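Local coordinates for transposon Tn7 transposition protein TnsA (PDB 1T0F) that makes the 5'-strand DNA breaks of Tn7 transposition as a metal-dependent endonuclease that forms the transposase together with TnsB, at residues A[50-53]-A[54-57]; A[94-97]-A[98-102]; A[254-257]-A[258-261]. All coordinates share one frame; numbering follows the deposited sequence.

Contact 1: residues A[50-53]-A[54-57]; sequences IYSH and KTGR
S52 and R57 pair across the neck of a β-hairpin whose four-residue loop, H53 to G56, runs through three right-handed helical conformations before G56 turns to positive phi (79°). Two backbone bonds set the closure: S52 N donates to R57 O at 2.9 Å, and G56 N reaches S52 O at 2.9 Å from above the carbonyl plane. Side-chain hydroxyls tie the loop further. S52 OG, swung anti to its own amide nitrogen (chi1 158°), accepts from T55 N at 3.0 Å in a fairly straight bond and is also hydrogen-bonded to E74. T55 OG1 accepts from R57 N at 3.1 Å, an ST turn, and has H59 as a second partner. The aromatic contribution comes from Y51, whose ring meets that of F243 and whose CE1 lies 3.4 Å from G56 O, the carbonyl meeting the ring obliquely. A water in the ring plane bridges the two residues, 3.0 Å from Y51 OH and donating to G56 O at 2.6 Å. With an alanine in place of the tyrosine, that water would probably lose its phenol anchor and F243 its ring partner. Around the hairpin of strands 48-51 and 58-61, I50 and S52 rest on helix 64-75, whose E74 also accepts from K54 N; K54 NZ bonds to V79 O, and R57 forms a salt bridge to E84 on strand 79-87.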
ATOM      1  N   ILE A  50      -8.494  -5.591   1.380  1.00 24.49           N
ATOM      2  CA  ILE A  50      -8.067  -6.656   0.495  1.00 23.91           C
ATOM      3  C   ILE A  50      -7.320  -7.783   1.190  1.00 21.28           C
ATOM      4  O   ILE A  50      -6.469  -7.562   2.049  1.00 19.45           O
ATOM      5  CB  ILE A  50      -7.212  -6.077  -0.663  1.00 25.11           C
ATOM      6  CG1 ILE A  50      -6.879  -7.174  -1.681  1.00 26.56           C
ATOM      7  CG2 ILE A  50      -5.944  -5.460  -0.117  1.00 28.10           C
ATOM      8  CD1 ILE A  50      -6.418  -6.626  -3.017  1.00 29.25           C
ATOM      9  N   TYR A  51      -7.663  -9.002   0.796  1.00 21.41           N
ATOM     10  CA  TYR A  51      -7.044 -10.193   1.362  1.00 21.30           C
ATOM     11  C   TYR A  51      -5.645 -10.387   0.785  1.00 21.34           C
ATOM     12  O   TYR A  51      -5.406 -10.114  -0.397  1.00 22.16           O
ATOM     13  CB  TYR A  51      -7.912 -11.413   1.052  1.00 23.53           C
ATOM     14  CG  TYR A  51      -7.359 -12.703   1.599  1.00 25.25           C
ATOM     15  CD1 TYR A  51      -7.429 -12.990   2.959  1.00 25.67           C
ATOM     16  CD2 TYR A  51      -6.748 -13.634   0.757  1.00 25.05           C
ATOM     17  CE1 TYR A  51      -6.906 -14.178   3.474  1.00 28.41           C
ATOM     18  CE2 TYR A  51      -6.221 -14.822   1.261  1.00 26.09           C
ATOM     19  CZ  TYR A  51      -6.306 -15.084   2.620  1.00 27.06           C
ATOM     20  OH  TYR A  51      -5.793 -16.259   3.125  1.00 30.00           O
ATOM     21  N   SER A  52      -4.725 -10.854   1.625  1.00 21.49           N
ATOM     22  CA  SER A  52      -3.341 -11.100   1.214  1.00 22.65           C
ATOM     23  C   SER A  52      -2.982 -12.568   1.399  1.00 23.80           C
ATOM     24  O   SER A  52      -3.242 -13.132   2.459  1.00 21.42           O
ATOM     25  CB  SER A  52      -2.377 -10.268   2.058  1.00 24.24           C
ATOM     26  OG  SER A  52      -1.072 -10.840   2.056  1.00 25.95           O
ATOM     27  N   HIS A  53      -2.383 -13.181   0.376  1.00 24.23           N
ATOM     28  CA  HIS A  53      -1.976 -14.581   0.493  1.00 26.07           C
ATOM     29  C   HIS A  53      -0.732 -14.660   1.371  1.00 25.02           C
ATOM     30  O   HIS A  53      -0.514 -15.653   2.067  1.00 25.51           O
ATOM     31  CB  HIS A  53      -1.652 -15.189  -0.876  1.00 27.55           C
ATOM     32  CG  HIS A  53      -2.820 -15.259  -1.805  1.00 29.14           C
ATOM     33  ND1 HIS A  53      -2.860 -16.122  -2.880  1.00 30.60           N
ATOM     34  CD2 HIS A  53      -3.970 -14.545  -1.854  1.00 29.53           C
ATOM     35  CE1 HIS A  53      -3.981 -15.934  -3.552  1.00 28.57           C
ATOM     36  NE2 HIS A  53      -4.672 -14.981  -2.950  1.00 29.38           N
ATOM     37  N   LYS A  54       0.082 -13.608   1.345  1.00 23.74           N
ATOM     38  CA  LYS A  54       1.307 -13.583   2.138  1.00 23.27           C
ATOM     39  C   LYS A  54       1.104 -13.484   3.643  1.00 24.46           C
ATOM     40  O   LYS A  54       1.810 -14.137   4.406  1.00 23.30           O
ATOM     41  CB  LYS A  54       2.216 -12.444   1.675  1.00 27.05           C
ATOM     42  CG  LYS A  54       2.790 -12.674   0.279  1.00 27.67           C
ATOM     43  CD  LYS A  54       3.684 -11.538  -0.158  1.00 29.38           C
ATOM     44  CE  LYS A  54       4.335 -11.849  -1.499  1.00 29.80           C
ATOM     45  NZ  LYS A  54       5.263 -13.017  -1.421  1.00 29.46           N
ATOM     46  N   THR A  55       0.133 -12.684   4.074  1.00 23.33           N
ATOM     47  CA  THR A  55      -0.096 -12.507   5.504  1.00 23.74           C
ATOM     48  C   THR A  55      -1.315 -13.258   6.018  1.00 23.49           C
ATOM     49  O   THR A  55      -1.424 -13.512   7.215  1.00 25.75           O
ATOM     50  CB  THR A  55      -0.299 -11.021   5.853  1.00 23.13           C
ATOM     51  OG1 THR A  55      -1.533 -10.571   5.283  1.00 23.53           O
ATOM     52  CG2 THR A  55       0.851 -10.175   5.301  1.00 24.00           C
ATOM     53  N   GLY A  56      -2.229 -13.600   5.119  1.00 22.08           N
ATOM     54  CA  GLY A  56      -3.443 -14.283   5.528  1.00 24.03           C
ATOM     55  C   GLY A  56      -4.451 -13.307   6.122  1.00 24.93           C
ATOM     56  O   GLY A  56      -5.515 -13.718   6.584  1.00 23.61           O
ATOM     57  N   ARG A  57      -4.115 -12.013   6.105  1.00 24.19           N
ATOM     58  CA  ARG A  57      -4.979 -10.958   6.649  1.00 23.42           C
ATOM     59  C   ARG A  57      -5.721 -10.176   5.582  1.00 23.44           C
ATOM     60  O   ARG A  57      -5.375 -10.221   4.396  1.00 21.77           O
ATOM     61  CB  ARG A  57      -4.166  -9.905   7.418  1.00 23.97           C
ATOM     62  CG  ARG A  57      -3.450 -10.348   8.674  1.00 24.13           C
ATOM     63  CD  ARG A  57      -2.974  -9.125   9.492  1.00 22.34           C
ATOM     64  NE  ARG A  57      -1.906  -8.353   8.847  1.00 23.57           N
ATOM     65  CZ  ARG A  57      -2.069  -7.180   8.235  1.00 22.05           C
ATOM     66  NH1 ARG A  57      -3.266  -6.609   8.167  1.00 24.62           N
ATOM     67  NH2 ARG A  57      -1.024  -6.570   7.688  1.00 24.49           N
TER
HETATM   68  O   HOH W   1      -6.077 -16.216   6.138  1.00 33.12           O

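Contact 2: residues A[94-97]-A[98-102]; sequences RQIA and IDSGI
I98 lays its CG1 over one face of the R94 guanidinium one turn back, with CD1 3.8 Å from R94 NE. This is the last stretch of helix 90-100, which G101 ends in a Schellman motif, in what is probably a DNA-binding helix-turn-helix. One step round, Q95 and D99 join their ends: the Q95 chain, with CG anti to the backbone N, bends at chi2 (60°), bringing NE2 to D99 OD2 at 3.2 Å. That oxygen lies in the Q95 amide plane but is itself met from above the carboxylate plane, well out of it; a weak bond to OD1 makes the grip two-pronged. S100 turns its hydroxyl back along the helix, and OG donates to I96 O at 2.8 Å. I96 O therefore takes two donors, since S100 N reaches it as well. Helix 143-159 flanks the side chains of I96, S100 and I102, while the chain of another protein hydrogen-bonds to S100 O through a basic side chain and to the backbone of G101. With phi at 73°, G101 swings the chain round so that I102 N points at A97 O, 3.0 Å away and almost straight at 175°.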
ATOM      1  N   ARG A  94       8.321  12.836  18.757  1.00 25.43           N
ATOM      2  CA  ARG A  94       8.256  14.054  19.561  1.00 28.52           C
ATOM      3  C   ARG A  94       9.647  14.684  19.631  1.00 26.76           C
ATOM      4  O   ARG A  94       9.816  15.881  19.394  1.00 26.83           O
ATOM      5  CB  ARG A  94       7.762  13.719  20.973  1.00 33.33           C
ATOM      6  CG  ARG A  94       7.928  14.840  21.986  1.00 41.63           C
ATOM      7  CD  ARG A  94       6.930  15.961  21.753  1.00 50.60           C
ATOM      8  NE  ARG A  94       7.229  17.135  22.575  1.00 56.51           N
ATOM      9  CZ  ARG A  94       6.547  18.275  22.532  1.00 57.79           C
ATOM     10  NH1 ARG A  94       5.515  18.406  21.707  1.00 59.18           N
ATOM     11  NH2 ARG A  94       6.906  19.289  23.308  1.00 60.03           N
ATOM     12  N   GLN A  95      10.647  13.866  19.945  1.00 26.70           N
ATOM     13  CA  GLN A  95      12.023  14.340  20.054  1.00 26.48           C
ATOM     14  C   GLN A  95      12.596  14.765  18.707  1.00 26.17           C
ATOM     15  O   GLN A  95      13.350  15.730  18.630  1.00 24.45           O
ATOM     16  CB  GLN A  95      12.912  13.252  20.668  1.00 28.74           C
ATOM     17  CG  GLN A  95      14.336  13.705  20.981  1.00 33.49           C
ATOM     18  CD  GLN A  95      14.377  14.859  21.979  1.00 36.19           C
ATOM     19  OE1 GLN A  95      13.828  14.764  23.078  1.00 36.87           O
ATOM     20  NE2 GLN A  95      15.032  15.953  21.598  1.00 35.77           N
ATOM     21  N   ILE A  96      12.247  14.040  17.645  1.00 25.65           N
ATOM     22  CA  ILE A  96      12.742  14.376  16.310  1.00 23.86           C
ATOM     23  C   ILE A  96      12.239  15.755  15.876  1.00 22.99           C
ATOM     24  O   ILE A  96      12.994  16.559  15.321  1.00 23.80           O
ATOM     25  CB  ILE A  96      12.292  13.312  15.268  1.00 23.45           C
ATOM     26  CG1 ILE A  96      12.979  11.978  15.571  1.00 24.15           C
ATOM     27  CG2 ILE A  96      12.654  13.770  13.848  1.00 22.26           C
ATOM     28  CD1 ILE A  96      12.436  10.803  14.765  1.00 25.84           C
ATOM     29  N   ALA A  97      10.963  16.022  16.126  1.00 22.91           N
ATOM     30  CA  ALA A  97      10.375  17.311  15.765  1.00 26.22           C
ATOM     31  C   ALA A  97      11.130  18.431  16.480  1.00 27.93           C
ATOM     32  O   ALA A  97      11.489  19.444  15.875  1.00 29.33           O
ATOM     33  CB  ALA A  97       8.898  17.339  16.148  1.00 24.98           C
ATOM     34  N   ILE A  98      11.377  18.240  17.771  1.00 30.52           N
ATOM     35  CA  ILE A  98      12.099  19.234  18.552  1.00 32.21           C
ATOM     36  C   ILE A  98      13.490  19.462  17.964  1.00 32.85           C
ATOM     37  O   ILE A  98      13.887  20.599  17.705  1.00 33.23           O
ATOM     38  CB  ILE A  98      12.231  18.786  20.026  1.00 32.48           C
ATOM     39  CG1 ILE A  98      10.848  18.768  20.682  1.00 33.74           C
ATOM     40  CG2 ILE A  98      13.174  19.718  20.777  1.00 35.58           C
ATOM     41  CD1 ILE A  98      10.833  18.204  22.093  1.00 34.85           C
ATOM     42  N   ASP A  99      14.224  18.378  17.730  1.00 33.14           N
ATOM     43  CA  ASP A  99      15.573  18.491  17.190  1.00 34.78           C
ATOM     44  C   ASP A  99      15.648  19.066  15.781  1.00 34.50           C
ATOM     45  O   ASP A  99      16.640  19.707  15.425  1.00 34.53           O
ATOM     46  CB  ASP A  99      16.274  17.129  17.198  1.00 38.91           C
ATOM     47  CG  ASP A  99      16.481  16.587  18.599  1.00 42.60           C
ATOM     48  OD1 ASP A  99      16.747  17.394  19.514  1.00 44.93           O
ATOM     49  OD2 ASP A  99      16.392  15.355  18.780  1.00 45.49           O
ATOM     50  N   SER A 100      14.605  18.849  14.985  1.00 32.85           N
ATOM     51  CA  SER A 100      14.598  19.321  13.605  1.00 32.26           C
ATOM     52  C   SER A 100      13.945  20.683  13.410  1.00 32.22           C
ATOM     53  O   SER A 100      14.003  21.249  12.316  1.00 31.25           O
ATOM     54  CB  SER A 100      13.894  18.299  12.710  1.00 33.31           C
ATOM     55  OG  SER A 100      12.530  18.178  13.075  1.00 34.15           O
ATOM     56  N   GLY A 101      13.319  21.208  14.459  1.00 32.18           N
ATOM     57  CA  GLY A 101      12.672  22.504  14.344  1.00 29.85           C
ATOM     58  C   GLY A 101      11.396  22.432  13.526  1.00 28.24           C
ATOM     59  O   GLY A 101      11.108  23.319  12.723  1.00 29.25           O
ATOM     60  N   ILE A 102      10.634  21.365  13.737  1.00 26.89           N
ATOM     61  CA  ILE A 102       9.377  21.146  13.037  1.00 26.56           C
ATOM     62  C   ILE A 102       8.270  20.968  14.066  1.00 25.85           C
ATOM     63  O   ILE A 102       8.456  20.276  15.056  1.00 26.01           O
ATOM     64  CB  ILE A 102       9.431  19.856  12.171  1.00 26.04           C
ATOM     65  CG1 ILE A 102      10.448  20.026  11.039  1.00 27.74           C
ATOM     66  CG2 ILE A 102       8.050  19.532  11.621  1.00 25.02           C
ATOM     67  CD1 ILE A 102      10.585  18.801  10.150  1.00 29.56           C
TER

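Contact 3: residues A[254-257]-A[258-261]; sequences ANKC and ADLC
This is a local contact round a tight turn, in the connection between the short strands 244-245 and 261-262, with 254-257 leading into the turn and 258-261 leading out. Backbone bonds tie it to G209, E211 and I213, and C261 pairs through its backbone with K245. Two successive backbone bonds, each spanning three residues, wind it: D259 N donates to K256 O at 2.9 Å and L260 N to C257 O at 3.2 Å. Both donors stand well above the carbonyl planes they meet, L260 N by 62°, as the tight coiling demands.

The side chain of D259 closes the same span in the reverse sense. Its CG lies beside its own backbone nitrogen (chi1 -72°), which carries the carboxylate back to the start of the turn, where OD2 accepts from K256 N at 2.9 Å in a nearly straight bond. The hydrogen comes in on the anti side, somewhat out of the carboxylate plane. K256 NZ stays 5.6 Å from D259 OD2, so any attraction between the charges is probably secondary.

N255 OD1 rests against the methylene of D259, 3.2 Å from CB, with amide and carboxylate planes 76° apart. The polar atoms of N255 are engaged by the preceding loop, ND2 with S251 O and OD1 with N247 N. L260 folds its CD1 branch back over the entry, 3.8 Å from K256 O, and packs also on I213 and F246. C257 packs on I213 and V216 of helix 213-223, so I213 is shared with L260.

A water donates to both C257 O, at 2.7 Å, and L260 O, bracing the exit. The whole is a short 3-10 turn, with the D259 carboxylate bonded back to the K256 N that opens it.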
ATOM      1  N   ALA A 254      -4.350 -10.776 -20.854  1.00 28.62           N
ATOM      2  CA  ALA A 254      -3.244 -11.501 -21.471  1.00 28.99           C
ATOM      3  C   ALA A 254      -2.663 -12.591 -20.566  1.00 28.29           C
ATOM      4  O   ALA A 254      -1.784 -13.347 -20.975  1.00 29.65           O
ATOM      5  CB  ALA A 254      -2.152 -10.516 -21.870  1.00 29.49           C
ATOM      6  N   ASN A 255      -3.148 -12.669 -19.332  1.00 28.04           N
ATOM      7  CA  ASN A 255      -2.653 -13.683 -18.403  1.00 26.07           C
ATOM      8  C   ASN A 255      -3.124 -15.075 -18.806  1.00 27.69           C
ATOM      9  O   ASN A 255      -4.231 -15.236 -19.309  1.00 26.47           O
ATOM     10  CB  ASN A 255      -3.167 -13.413 -16.982  1.00 26.38           C
ATOM     11  CG  ASN A 255      -2.253 -12.507 -16.181  1.00 24.90           C
ATOM     12  OD1 ASN A 255      -1.794 -12.880 -15.104  1.00 24.77           O
ATOM     13  ND2 ASN A 255      -1.998 -11.313 -16.692  1.00 24.98           N
ATOM     14  N   LYS A 256      -2.276 -16.074 -18.586  1.00 27.14           N
ATOM     15  CA  LYS A 256      -2.651 -17.453 -18.846  1.00 29.42           C
ATOM     16  C   LYS A 256      -3.204 -17.922 -17.508  1.00 30.28           C
ATOM     17  O   LYS A 256      -2.922 -17.311 -16.477  1.00 29.96           O
ATOM     18  CB  LYS A 256      -1.436 -18.295 -19.235  1.00 31.11           C
ATOM     19  CG  LYS A 256      -0.881 -17.960 -20.605  1.00 35.85           C
ATOM     20  CD  LYS A 256       0.241 -18.908 -20.995  1.00 39.56           C
ATOM     21  CE  LYS A 256       0.762 -18.571 -22.379  1.00 42.07           C
ATOM     22  NZ  LYS A 256       1.210 -17.150 -22.453  1.00 43.86           N
ATOM     23  N   CYS A 257      -3.985 -18.995 -17.514  1.00 28.33           N
ATOM     24  CA  CYS A 257      -4.574 -19.499 -16.279  1.00 30.42           C
ATOM     25  C   CYS A 257      -3.549 -19.855 -15.206  1.00 30.50           C
ATOM     26  O   CYS A 257      -3.826 -19.734 -14.005  1.00 29.28           O
ATOM     27  CB  CYS A 257      -5.468 -20.700 -16.584  1.00 29.97           C
ATOM     28  SG  CYS A 257      -6.923 -20.257 -17.567  1.00 33.70           S
ATOM     29  N   ALA A 258      -2.364 -20.286 -15.633  1.00 29.08           N
ATOM     30  CA  ALA A 258      -1.314 -20.647 -14.693  1.00 29.28           C
ATOM     31  C   ALA A 258      -0.765 -19.407 -13.988  1.00 29.99           C
ATOM     32  O   ALA A 258      -0.096 -19.527 -12.961  1.00 28.89           O
ATOM     33  CB  ALA A 258      -0.188 -21.373 -15.411  1.00 28.09           C
ATOM     34  N   ASP A 259      -1.035 -18.224 -14.544  1.00 29.43           N
ATOM     35  CA  ASP A 259      -0.567 -16.976 -13.935  1.00 30.39           C
ATOM     36  C   ASP A 259      -1.417 -16.584 -12.734  1.00 29.22           C
ATOM     37  O   ASP A 259      -1.041 -15.705 -11.959  1.00 30.66           O
ATOM     38  CB  ASP A 259      -0.593 -15.817 -14.937  1.00 31.57           C
ATOM     39  CG  ASP A 259       0.487 -15.926 -15.991  1.00 33.86           C
ATOM     40  OD1 ASP A 259       1.634 -16.271 -15.638  1.00 34.38           O
ATOM     41  OD2 ASP A 259       0.194 -15.646 -17.172  1.00 35.04           O
ATOM     42  N   LEU A 260      -2.575 -17.210 -12.587  1.00 28.08           N
ATOM     43  CA  LEU A 260      -3.438 -16.888 -11.462  1.00 28.75           C
ATOM     44  C   LEU A 260      -3.164 -17.798 -10.281  1.00 30.32           C
ATOM     45  O   LEU A 260      -3.006 -19.008 -10.439  1.00 29.14           O
ATOM     46  CB  LEU A 260      -4.915 -16.997 -11.854  1.00 27.79           C
ATOM     47  CG  LEU A 260      -5.535 -15.760 -12.511  1.00 27.19           C
ATOM     48  CD1 LEU A 260      -4.832 -15.443 -13.820  1.00 26.95           C
ATOM     49  CD2 LEU A 260      -7.008 -16.006 -12.744  1.00 27.45           C
ATOM     50  N   CYS A 261      -3.085 -17.199  -9.100  1.00 29.95           N
ATOM     51  CA  CYS A 261      -2.858 -17.947  -7.872  1.00 31.70           C
ATOM     52  C   CYS A 261      -4.156 -17.824  -7.087  1.00 31.91           C
ATOM     53  O   CYS A 261      -4.587 -16.714  -6.761  1.00 29.26           O
ATOM     54  CB  CYS A 261      -1.701 -17.341  -7.077  1.00 33.77           C
ATOM     55  SG  CYS A 261      -1.345 -18.218  -5.539  1.00 44.01           S
TER
HETATM   56  O   HOH W   2      -3.890 -21.261 -11.776  1.00 39.00           O

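In the fold
The three contacts follow in series along the chain without nesting. Contacts 1 and 3 are neighbours, their centres 19 Å apart, and they touch where H53 CE1 packs 3.4 Å from C261 O, so the hairpin loop abuts the chain as it leaves the 3-10 turn. Contact 1 is the one near the active site: the side chain of K54 is about 5 Å from that of E76, probably catalytic, and that of I50 about 9 Å from that of catalytic E66. Contact 2 lies apart, its centre 36 Å from that of contact 1 and 49 Å from that of contact 3, on the opposite side of the chain's centre from contact 3. Its I102 touches R144 of the malonate pocket.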